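Local atomic coordinates of aromatic amino acid beta-eliminating lyase/threonine aldolase (Exiguobacterium sibiricum, PDB entry 3LWS), a protein that belongs to the beta-eliminating lyase family of pyridoxal phosphate-dependent enzymes and carries its cofactor on a lysine in a Schiff-base linkage. Residues A[252-255]-A[256-259]. Numbering follows the deposited sequence.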
ATOM      1  N   GLU A 252     -19.698   1.545  -7.561  1.00 22.03           N
ATOM      2  CA  GLU A 252     -21.080   1.979  -7.726  1.00 23.06           C
ATOM      3  C   GLU A 252     -21.297   2.545  -9.125  1.00 23.06           C
ATOM      4  O   GLU A 252     -22.309   2.206  -9.764  1.00 24.12           O
ATOM      5  CB  GLU A 252     -21.493   2.973  -6.630  1.00 23.18           C
ATOM      6  CG  GLU A 252     -21.597   2.323  -5.286  1.00 23.87           C
ATOM      7  CD  GLU A 252     -22.638   1.210  -5.235  1.00 24.51           C
ATOM      8  OE1 GLU A 252     -23.691   1.345  -5.901  1.00 29.55           O
ATOM      9  OE2 GLU A 252     -22.397   0.202  -4.551  1.00 26.42           O
ATOM     10  N   LEU A 253     -20.306   3.277  -9.649  1.00 22.24           N
ATOM     11  CA  LEU A 253     -20.395   3.856 -10.999  1.00 22.43           C
ATOM     12  C   LEU A 253     -20.483   2.825 -12.127  1.00 23.06           C
ATOM     13  O   LEU A 253     -21.247   3.007 -13.067  1.00 20.09           O
ATOM     14  CB  LEU A 253     -19.216   4.782 -11.275  1.00 22.90           C
ATOM     15  CG  LEU A 253     -19.208   5.612 -12.584  1.00 22.26           C
ATOM     16  CD1 LEU A 253     -20.201   6.804 -12.500  1.00 21.68           C
ATOM     17  CD2 LEU A 253     -17.794   6.113 -12.904  1.00 21.59           C
ATOM     18  N   ARG A 254     -19.728   1.739 -12.036  1.00 22.27           N
ATOM     19  CA  ARG A 254     -19.557   0.882 -13.201  1.00 21.82           C
ATOM     20  C   ARG A 254     -20.079  -0.545 -13.062  1.00 23.82           C
ATOM     21  O   ARG A 254     -20.006  -1.299 -14.024  1.00 25.00           O
ATOM     22  CB  ARG A 254     -18.087   0.877 -13.618  1.00 21.78           C
ATOM     23  CG  ARG A 254     -17.593   2.222 -14.139  1.00 22.06           C
ATOM     24  CD  ARG A 254     -16.205   2.151 -14.743  1.00 23.14           C
ATOM     25  NE  ARG A 254     -15.784   3.467 -15.246  1.00 22.07           N
ATOM     26  CZ  ARG A 254     -14.785   4.215 -14.747  1.00 22.16           C
ATOM     27  NH1 ARG A 254     -14.031   3.794 -13.740  1.00 21.91           N
ATOM     28  NH2 ARG A 254     -14.518   5.406 -15.290  1.00 21.48           N
ATOM     29  N   LYS A 255     -20.642  -0.901 -11.904  1.00 22.93           N
ATOM     30  CA  LYS A 255     -21.071  -2.280 -11.652  1.00 23.10           C
ATOM     31  C   LYS A 255     -22.068  -2.820 -12.684  1.00 24.81           C
ATOM     32  O   LYS A 255     -22.076  -4.030 -12.964  1.00 24.99           O
ATOM     33  CB  LYS A 255     -21.608  -2.450 -10.223  1.00 23.74           C
ATOM     34  CG  LYS A 255     -22.807  -1.586  -9.867  1.00 24.26           C
ATOM     35  CD  LYS A 255     -23.267  -1.870  -8.448  1.00 28.70           C
ATOM     36  CE  LYS A 255     -24.394  -0.982  -8.020  1.00 32.52           C
ATOM     37  NZ  LYS A 255     -25.491  -0.916  -8.994  1.00 41.37           N
ATOM     38  N   ASP A 256     -22.828  -1.915 -13.300  1.00 25.17           N
ATOM     39  CA  ASP A 256     -23.883  -2.278 -14.203  1.00 25.29           C
ATOM     40  C   ASP A 256     -23.556  -1.916 -15.639  1.00 24.54           C
ATOM     41  O   ASP A 256     -24.468  -1.765 -16.479  1.00 23.55           O
ATOM     42  CB  ASP A 256     -25.174  -1.583 -13.765  1.00 25.80           C
ATOM     43  CG  ASP A 256     -25.691  -2.079 -12.419  1.00 31.22           C
ATOM     44  OD1 ASP A 256     -25.312  -3.200 -11.971  1.00 34.57           O
ATOM     45  OD2 ASP A 256     -26.515  -1.347 -11.828  1.00 36.20           O
ATOM     46  N   ARG A 257     -22.268  -1.774 -15.941  1.00 22.14           N
ATOM     47  CA  ARG A 257     -21.855  -1.498 -17.303  1.00 21.37           C
ATOM     48  C   ARG A 257     -21.068  -2.629 -17.920  1.00 21.51           C
ATOM     49  O   ARG A 257     -20.690  -2.530 -19.095  1.00 22.90           O
ATOM     50  CB  ARG A 257     -20.994  -0.232 -17.362  1.00 22.20           C
ATOM     51  CG  ARG A 257     -21.662   0.977 -16.832  1.00 22.05           C
ATOM     52  CD  ARG A 257     -20.732   2.165 -16.826  1.00 24.26           C
ATOM     53  NE  ARG A 257     -21.473   3.327 -16.332  1.00 27.09           N
ATOM     54  CZ  ARG A 257     -21.006   4.578 -16.271  1.00 26.83           C
ATOM     55  NH1 ARG A 257     -19.769   4.872 -16.679  1.00 25.70           N
ATOM     56  NH2 ARG A 257     -21.792   5.548 -15.812  1.00 25.97           N
HETATM   57  N   MSE A 258     -20.816  -3.700 -17.174  1.00 22.31           N
HETATM   58  CA  MSE A 258     -19.992  -4.808 -17.699  1.00 21.96           C
HETATM   59  C   MSE A 258     -20.626  -5.501 -18.895  1.00 21.61           C
HETATM   60  O   MSE A 258     -19.919  -6.017 -19.774  1.00 20.07           O
HETATM   61  CB  MSE A 258     -19.670  -5.830 -16.624  1.00 21.92           C
HETATM   62  CG  MSE A 258     -18.962  -5.237 -15.409  1.00 23.51           C
HETATM   63 SE   MSE A 258     -17.180  -4.577 -15.865  0.75 30.05          SE
HETATM   64  CE  MSE A 258     -17.136  -3.124 -14.552  1.00 22.57           C
ATOM     65  N   GLY A 259     -21.956  -5.483 -18.939  1.00 22.46           N
ATOM     66  CA  GLY A 259     -22.710  -6.054 -20.058  1.00 21.54           C
ATOM     67  C   GLY A 259     -22.495  -5.313 -21.350  1.00 22.26           C
ATOM     68  O   GLY A 259     -22.249  -5.921 -22.409  1.00 21.79           O
TER
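Arg254 O accepts the backbone N-H of Arg257 at 3.0 Å, an N-H...O angle of 157°, closing the type I beta turn that joins helix 241-254 to helix 258-273 in this fold-type I, pyridoxal phosphate-dependent enzyme. The selenomethionine methyl of Met258 packs against the same oxygen, CE lying 3.4 Å from Arg254 O; bends at chi2 (-66°) and chi3 fold the chain back to place it there, while Phe180 and Pro184 of helix 179-186 also touch this side chain. The turn places the side chains of Arg254 and Arg257 beside a shared carboxylate, that of Asp335. Arg254 CG packs 4.1 Å from Arg257 CD; the guanidinium planes are 72° apart, and Arg254 NE lies 4.5 Å from Arg257 NH1. Asp335 forms salt bridges with both, OD2 to Arg254 NE and OD1 to Arg257 NH1; Arg254 NH1 also donates to Leu208 O. On the turn itself, Lys255 and Asp256 lie side by side, joined by a salt bridge, Lys255 NZ to Asp256 OD2 at 3.0 Å, whose hydrogen bond is weak. Leu253 meets Arg257 twice: CD1 packs 3.9 Å from NH2, and its carbonyl oxygen sits 3.1 Å above one guanidinium face, offset toward the rim near NE.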